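Local coordinates for trigger factor (PDB 2NSC), which probably acts as a chaperone that keeps newly made proteins open and isomerises peptidyl-proline bonds, this chain being its N-terminal, ribosome-binding domain, at residues Val13-Glu23 against Leu70-Arg81. Residues are numbered along the deposited sequence; the frame is centred on the assembly and turned at random.
Sequences VVLEYVFGAEE and LMDLIPDTLKDR
Two aromatic rings on the same side of a chain, Y17 and F19, meet the segment L70-R81 in different ways, one through a hydroxyl and a face, the other purely through apolar contacts, chiefly over one face. At the rim of the Y17 ring its hydroxyl donates from OH to OG1 of T77 at 2.6 Å, while CG2 of I74 lies over one face, 4.1 Å from the centroid and 29° off the normal. The T77 hydroxyl in turn donates a hydrogen bond to O of I74, in the carbonyl plane and on a lone pair. It can do so because a chi1 of 67° sets OG1 between the backbone N and the carbonyl carbon; the same carbonyl also accepts from N of T77. This is the N-terminal domain of trigger factor, where the strand 12-18 of a two-stranded antiparallel hairpin runs into the helix 21-36, and the end of the helix 62-71 with the turns after it packs along that passage. A phenylalanine in place of Y17 would probably leave the T77 hydroxyl without its donor across the contact and open a small gap beside CD2 of L78. Beyond the strand, CB of L70 sits almost squarely over the F19 ring, 7° off its normal, and CD1 of L73 touches CE1 of F19 at 3.9 Å. Next to that ring E23 turns back to accept from N of G20, the helix N-cap, through OE1 at 2.9 Å. Towards the hairpin's turn, CD1 of L15 touches CD2 of L78 at 3.7 Å and also lies over one face of the R81 guanidinium.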
ATOM      1  N   VAL A  13       9.826 -16.265  12.680  1.00 22.05           N
ATOM      2  CA  VAL A  13       9.160 -16.550  11.400  1.00 21.74           C
ATOM      3  C   VAL A  13       9.081 -15.294  10.517  1.00 21.16           C
ATOM      4  O   VAL A  13       8.712 -14.225  10.994  1.00 20.65           O
ATOM      5  CB  VAL A  13       7.749 -17.169  11.598  1.00 21.92           C
ATOM      6  CG1 VAL A  13       7.160 -17.589  10.260  1.00 21.51           C
ATOM      7  CG2 VAL A  13       7.818 -18.376  12.531  1.00 22.02           C
ATOM      8  N   VAL A  14       9.454 -15.437   9.244  1.00 20.66           N
ATOM      9  CA  VAL A  14       9.370 -14.353   8.242  1.00 19.75           C
ATOM     10  C   VAL A  14       8.180 -14.607   7.305  1.00 19.67           C
ATOM     11  O   VAL A  14       8.048 -15.679   6.690  1.00 19.57           O
ATOM     12  CB  VAL A  14      10.686 -14.228   7.435  1.00 20.03           C
ATOM     13  CG1 VAL A  14      10.631 -13.079   6.447  1.00 18.25           C
ATOM     14  CG2 VAL A  14      11.869 -14.056   8.380  1.00 19.59           C
ATOM     15  N   LEU A  15       7.292 -13.630   7.231  1.00 18.76           N
ATOM     16  CA  LEU A  15       6.075 -13.793   6.466  1.00 18.92           C
ATOM     17  C   LEU A  15       6.003 -12.662   5.477  1.00 18.74           C
ATOM     18  O   LEU A  15       6.284 -11.517   5.836  1.00 18.85           O
ATOM     19  CB  LEU A  15       4.852 -13.731   7.382  1.00 18.83           C
ATOM     20  CG  LEU A  15       4.743 -14.740   8.540  1.00 19.51           C
ATOM     21  CD1 LEU A  15       3.540 -14.373   9.400  1.00 20.69           C
ATOM     22  CD2 LEU A  15       4.590 -16.153   8.013  1.00 15.69           C
ATOM     23  N   GLU A  16       5.628 -12.990   4.247  1.00 18.43           N
ATOM     24  CA  GLU A  16       5.448 -12.013   3.201  1.00 18.84           C
ATOM     25  C   GLU A  16       3.975 -11.908   2.831  1.00 18.85           C
ATOM     26  O   GLU A  16       3.381 -12.879   2.322  1.00 18.99           O
ATOM     27  CB  GLU A  16       6.241 -12.427   1.974  1.00 19.21           C
ATOM     28  CG  GLU A  16       6.082 -11.471   0.812  1.00 21.13           C
ATOM     29  CD  GLU A  16       6.962 -11.865  -0.338  1.00 27.12           C
ATOM     30  OE1 GLU A  16       6.620 -12.863  -1.014  1.00 28.96           O
ATOM     31  OE2 GLU A  16       8.000 -11.184  -0.561  1.00 29.77           O
ATOM     32  N   TYR A  17       3.398 -10.732   3.083  1.00 18.46           N
ATOM     33  CA  TYR A  17       1.993 -10.450   2.784  1.00 18.12           C
ATOM     34  C   TYR A  17       1.913  -9.769   1.431  1.00 18.59           C
ATOM     35  O   TYR A  17       2.567  -8.767   1.213  1.00 19.02           O
ATOM     36  CB  TYR A  17       1.387  -9.540   3.864  1.00 17.61           C
ATOM     37  CG  TYR A  17       1.114 -10.239   5.171  1.00 18.33           C
ATOM     38  CD1 TYR A  17      -0.186 -10.651   5.495  1.00 20.97           C
ATOM     39  CD2 TYR A  17       2.148 -10.534   6.070  1.00 17.32           C
ATOM     40  CE1 TYR A  17      -0.468 -11.316   6.705  1.00 20.45           C
ATOM     41  CE2 TYR A  17       1.895 -11.212   7.289  1.00 18.29           C
ATOM     42  CZ  TYR A  17       0.579 -11.596   7.596  1.00 20.00           C
ATOM     43  OH  TYR A  17       0.284 -12.235   8.765  1.00 18.94           O
ATOM     44  N   VAL A  18       1.121 -10.329   0.523  1.00 18.61           N
ATOM     45  CA  VAL A  18       0.860  -9.740  -0.794  1.00 18.66           C
ATOM     46  C   VAL A  18      -0.615  -9.334  -0.838  1.00 18.93           C
ATOM     47  O   VAL A  18      -1.506 -10.161  -0.611  1.00 18.53           O
ATOM     48  CB  VAL A  18       1.171 -10.750  -1.924  1.00 18.77           C
ATOM     49  CG1 VAL A  18       0.805 -10.179  -3.306  1.00 18.46           C
ATOM     50  CG2 VAL A  18       2.650 -11.150  -1.890  1.00 19.15           C
ATOM     51  N   PHE A  19      -0.859  -8.062  -1.131  1.00 19.03           N
ATOM     52  CA  PHE A  19      -2.190  -7.494  -1.051  1.00 19.02           C
ATOM     53  C   PHE A  19      -2.806  -7.375  -2.437  1.00 20.20           C
ATOM     54  O   PHE A  19      -2.124  -7.021  -3.400  1.00 19.82           O
ATOM     55  CB  PHE A  19      -2.161  -6.131  -0.348  1.00 17.58           C
ATOM     56  CG  PHE A  19      -1.598  -6.186   1.043  1.00 16.94           C
ATOM     57  CD1 PHE A  19      -2.408  -6.520   2.119  1.00 15.31           C
ATOM     58  CD2 PHE A  19      -0.240  -5.951   1.278  1.00 13.78           C
ATOM     59  CE1 PHE A  19      -1.879  -6.589   3.421  1.00 14.79           C
ATOM     60  CE2 PHE A  19       0.283  -6.009   2.563  1.00 15.92           C
ATOM     61  CZ  PHE A  19      -0.537  -6.343   3.646  1.00 14.12           C
ATOM     62  N   GLY A  20      -4.105  -7.669  -2.512  1.00 20.97           N
ATOM     63  CA  GLY A  20      -4.836  -7.644  -3.763  1.00 22.66           C
ATOM     64  C   GLY A  20      -5.380  -6.266  -4.094  1.00 23.44           C
ATOM     65  O   GLY A  20      -5.326  -5.358  -3.269  1.00 23.36           O
ATOM     66  N   ALA A  21      -5.906  -6.120  -5.305  1.00 23.51           N
ATOM     67  CA  ALA A  21      -6.439  -4.846  -5.787  1.00 23.92           C
ATOM     68  C   ALA A  21      -7.534  -4.227  -4.888  1.00 23.96           C
ATOM     69  O   ALA A  21      -7.614  -3.001  -4.756  1.00 23.81           O
ATOM     70  CB  ALA A  21      -6.956  -5.008  -7.235  1.00 24.51           C
ATOM     71  N   GLU A  22      -8.373  -5.060  -4.281  1.00 23.90           N
ATOM     72  CA  GLU A  22      -9.478  -4.546  -3.468  1.00 24.08           C
ATOM     73  C   GLU A  22      -8.977  -3.924  -2.155  1.00 23.14           C
ATOM     74  O   GLU A  22      -9.436  -2.854  -1.754  1.00 22.84           O
ATOM     75  CB  GLU A  22     -10.504  -5.650  -3.204  1.00 24.82           C
ATOM     76  CG  GLU A  22     -11.667  -5.248  -2.284  1.00 29.61           C
ATOM     77  CD  GLU A  22     -12.427  -3.990  -2.742  1.00 34.18           C
ATOM     78  OE1 GLU A  22     -13.053  -4.013  -3.837  1.00 36.24           O
ATOM     79  OE2 GLU A  22     -12.418  -2.982  -1.986  1.00 36.04           O
ATOM     80  N   GLU A  23      -8.018  -4.601  -1.515  1.00 21.97           N
ATOM     81  CA  GLU A  23      -7.407  -4.174  -0.268  1.00 20.82           C
ATOM     82  C   GLU A  23      -6.636  -2.887  -0.468  1.00 20.15           C
ATOM     83  O   GLU A  23      -6.654  -2.006   0.391  1.00 19.20           O
ATOM     84  CB  GLU A  23      -6.464  -5.261   0.237  1.00 21.02           C
ATOM     85  CG  GLU A  23      -7.207  -6.481   0.729  1.00 22.68           C
ATOM     86  CD  GLU A  23      -6.321  -7.690   0.857  1.00 25.15           C
ATOM     87  OE1 GLU A  23      -5.410  -7.865   0.017  1.00 26.55           O
ATOM     88  OE2 GLU A  23      -6.538  -8.467   1.815  1.00 26.01           O
ATOM     89  N   LEU A  70      -2.264  -0.599   4.753  1.00 21.02           N
ATOM     90  CA  LEU A  70      -2.205  -2.020   4.445  1.00 23.04           C
ATOM     91  C   LEU A  70      -1.590  -2.777   5.622  1.00 25.25           C
ATOM     92  O   LEU A  70      -2.074  -3.841   5.988  1.00 25.06           O
ATOM     93  CB  LEU A  70      -1.440  -2.302   3.154  1.00 21.90           C
ATOM     94  CG  LEU A  70      -2.126  -1.988   1.821  1.00 20.81           C
ATOM     95  CD1 LEU A  70      -1.104  -2.206   0.736  1.00 18.02           C
ATOM     96  CD2 LEU A  70      -3.381  -2.861   1.577  1.00 18.18           C
ATOM     97  N   MET A  71      -0.538  -2.206   6.206  1.00 28.22           N
ATOM     98  CA  MET A  71       0.138  -2.778   7.364  1.00 32.17           C
ATOM     99  C   MET A  71      -0.848  -3.077   8.483  1.00 32.78           C
ATOM    100  O   MET A  71      -0.657  -4.027   9.232  1.00 34.10           O
ATOM    101  CB  MET A  71       1.243  -1.839   7.868  1.00 31.96           C
ATOM    102  CG  MET A  71       2.634  -2.137   7.331  1.00 32.97           C
ATOM    103  SD  MET A  71       3.871  -0.825   7.684  1.00 37.18           S
ATOM    104  CE  MET A  71       3.566  -0.403   9.411  1.00 37.57           C
ATOM    105  N   ASP A  72      -1.921  -2.294   8.570  1.00 33.67           N
ATOM    106  CA  ASP A  72      -2.935  -2.472   9.618  1.00 33.91           C
ATOM    107  C   ASP A  72      -3.820  -3.706   9.430  1.00 32.99           C
ATOM    108  O   ASP A  72      -4.706  -3.962  10.242  1.00 32.57           O
ATOM    109  CB  ASP A  72      -3.851  -1.231   9.720  1.00 34.93           C
ATOM    110  CG  ASP A  72      -3.119   0.023  10.194  1.00 37.20           C
ATOM    111  OD1 ASP A  72      -1.964  -0.083  10.682  1.00 40.85           O
ATOM    112  OD2 ASP A  72      -3.722   1.124  10.099  1.00 40.32           O
ATOM    113  N   LEU A  73      -3.616  -4.447   8.348  1.00 31.59           N
ATOM    114  CA  LEU A  73      -4.410  -5.641   8.122  1.00 30.54           C
ATOM    115  C   LEU A  73      -3.723  -6.830   8.765  1.00 30.19           C
ATOM    116  O   LEU A  73      -4.350  -7.860   9.032  1.00 30.08           O
ATOM    117  CB  LEU A  73      -4.602  -5.897   6.628  1.00 30.24           C
ATOM    118  CG  LEU A  73      -5.497  -4.934   5.849  1.00 30.01           C
ATOM    119  CD1 LEU A  73      -5.458  -5.272   4.373  1.00 27.53           C
ATOM    120  CD2 LEU A  73      -6.954  -4.940   6.389  1.00 30.59           C
ATOM    121  N   ILE A  74      -2.433  -6.661   9.023  1.00 29.89           N
ATOM    122  CA  ILE A  74      -1.578  -7.759   9.418  1.00 29.81           C
ATOM    123  C   ILE A  74      -1.907  -8.325  10.806  1.00 30.48           C
ATOM    124  O   ILE A  74      -2.224  -9.499  10.896  1.00 30.32           O
ATOM    125  CB  ILE A  74      -0.091  -7.422   9.256  1.00 29.45           C
ATOM    126  CG1 ILE A  74       0.187  -7.087   7.783  1.00 28.41           C
ATOM    127  CG2 ILE A  74       0.785  -8.611   9.749  1.00 28.58           C
ATOM    128  CD1 ILE A  74       1.614  -6.698   7.488  1.00 25.11           C
ATOM    129  N   PRO A  75      -1.867  -7.488  11.877  1.00 30.98           N
ATOM    130  CA  PRO A  75      -2.107  -7.993  13.234  1.00 31.61           C
ATOM    131  C   PRO A  75      -3.292  -8.935  13.374  1.00 31.68           C
ATOM    132  O   PRO A  75      -3.216  -9.918  14.111  1.00 32.03           O
ATOM    133  CB  PRO A  75      -2.338  -6.711  14.042  1.00 31.76           C
ATOM    134  CG  PRO A  75      -1.431  -5.727  13.370  1.00 31.66           C
ATOM    135  CD  PRO A  75      -1.589  -6.036  11.898  1.00 31.00           C
ATOM    136  N   ASP A  76      -4.367  -8.660  12.657  1.00 31.90           N
ATOM    137  CA  ASP A  76      -5.563  -9.468  12.770  1.00 32.07           C
ATOM    138  C   ASP A  76      -5.348 -10.882  12.219  1.00 31.57           C
ATOM    139  O   ASP A  76      -5.988 -11.845  12.685  1.00 31.59           O
ATOM    140  CB  ASP A  76      -6.716  -8.774  12.056  1.00 33.20           C
ATOM    141  CG  ASP A  76      -8.050  -9.358  12.421  1.00 35.81           C
ATOM    142  OD1 ASP A  76      -8.373 -10.439  11.881  1.00 40.50           O
ATOM    143  OD2 ASP A  76      -8.767  -8.748  13.249  1.00 37.30           O
ATOM    144  N   THR A  77      -4.452 -11.009  11.236  1.00 30.06           N
ATOM    145  CA  THR A  77      -4.127 -12.311  10.647  1.00 28.80           C
ATOM    146  C   THR A  77      -3.271 -13.165  11.581  1.00 28.60           C
ATOM    147  O   THR A  77      -3.093 -14.372  11.354  1.00 28.14           O
ATOM    148  CB  THR A  77      -3.401 -12.165   9.295  1.00 28.82           C
ATOM    149  OG1 THR A  77      -2.117 -11.582   9.512  1.00 27.90           O
ATOM    150  CG2 THR A  77      -4.190 -11.292   8.360  1.00 28.40           C
ATOM    151  N   LEU A  78      -2.740 -12.535  12.626  1.00 27.79           N
ATOM    152  CA  LEU A  78      -1.856 -13.221  13.551  1.00 27.49           C
ATOM    153  C   LEU A  78      -2.477 -13.423  14.930  1.00 27.72           C
ATOM    154  O   LEU A  78      -1.823 -13.986  15.807  1.00 27.32           O
ATOM    155  CB  LEU A  78      -0.530 -12.464  13.701  1.00 27.01           C
ATOM    156  CG  LEU A  78       0.299 -12.180  12.443  1.00 26.95           C
ATOM    157  CD1 LEU A  78       1.361 -11.141  12.709  1.00 25.63           C
ATOM    158  CD2 LEU A  78       0.926 -13.430  11.911  1.00 25.90           C
ATOM    159  N   LYS A  79      -3.715 -12.963  15.130  1.00 27.81           N
ATOM    160  CA  LYS A  79      -4.334 -13.024  16.450  1.00 29.19           C
ATOM    161  C   LYS A  79      -4.527 -14.467  16.990  1.00 29.44           C
ATOM    162  O   LYS A  79      -4.754 -14.647  18.174  1.00 29.05           O
ATOM    163  CB  LYS A  79      -5.641 -12.216  16.489  1.00 29.18           C
ATOM    164  CG  LYS A  79      -6.787 -12.821  15.708  1.00 29.75           C
ATOM    165  CD  LYS A  79      -8.032 -11.972  15.791  1.00 30.48           C
ATOM    166  CE  LYS A  79      -9.037 -12.404  14.726  1.00 33.42           C
ATOM    167  NZ  LYS A  79     -10.401 -11.809  14.913  1.00 34.74           N
ATOM    168  N   ASP A  80      -4.418 -15.470  16.113  1.00 30.20           N
ATOM    169  CA  ASP A  80      -4.477 -16.893  16.496  1.00 31.83           C
ATOM    170  C   ASP A  80      -3.103 -17.472  16.913  1.00 31.97           C
ATOM    171  O   ASP A  80      -2.995 -18.628  17.326  1.00 31.71           O
ATOM    172  CB  ASP A  80      -5.073 -17.726  15.351  1.00 32.24           C
ATOM    173  CG  ASP A  80      -4.256 -17.634  14.046  1.00 35.75           C
ATOM    174  OD1 ASP A  80      -3.534 -16.628  13.816  1.00 38.62           O
ATOM    175  OD2 ASP A  80      -4.349 -18.580  13.230  1.00 39.82           O
ATOM    176  N   ARG A  81      -2.059 -16.662  16.786  1.00 32.27           N
ATOM    177  CA  ARG A  81      -0.726 -17.059  17.205  1.00 32.81           C
ATOM    178  C   ARG A  81      -0.322 -16.375  18.503  1.00 32.99           C
ATOM    179  O   ARG A  81      -0.716 -15.236  18.773  1.00 32.68           O
ATOM    180  CB  ARG A  81       0.291 -16.709  16.128  1.00 32.90           C
ATOM    181  CG  ARG A  81      -0.021 -17.231  14.738  1.00 33.84           C
ATOM    182  CD  ARG A  81       1.280 -17.341  13.953  1.00 36.95           C
ATOM    183  NE  ARG A  81       1.083 -17.285  12.504  1.00 38.50           N
ATOM    184  CZ  ARG A  81       1.993 -17.668  11.612  1.00 38.24           C
ATOM    185  NH1 ARG A  81       3.166 -18.145  12.013  1.00 38.38           N
ATOM    186  NH2 ARG A  81       1.730 -17.565  10.317  1.00 38.06           N
TER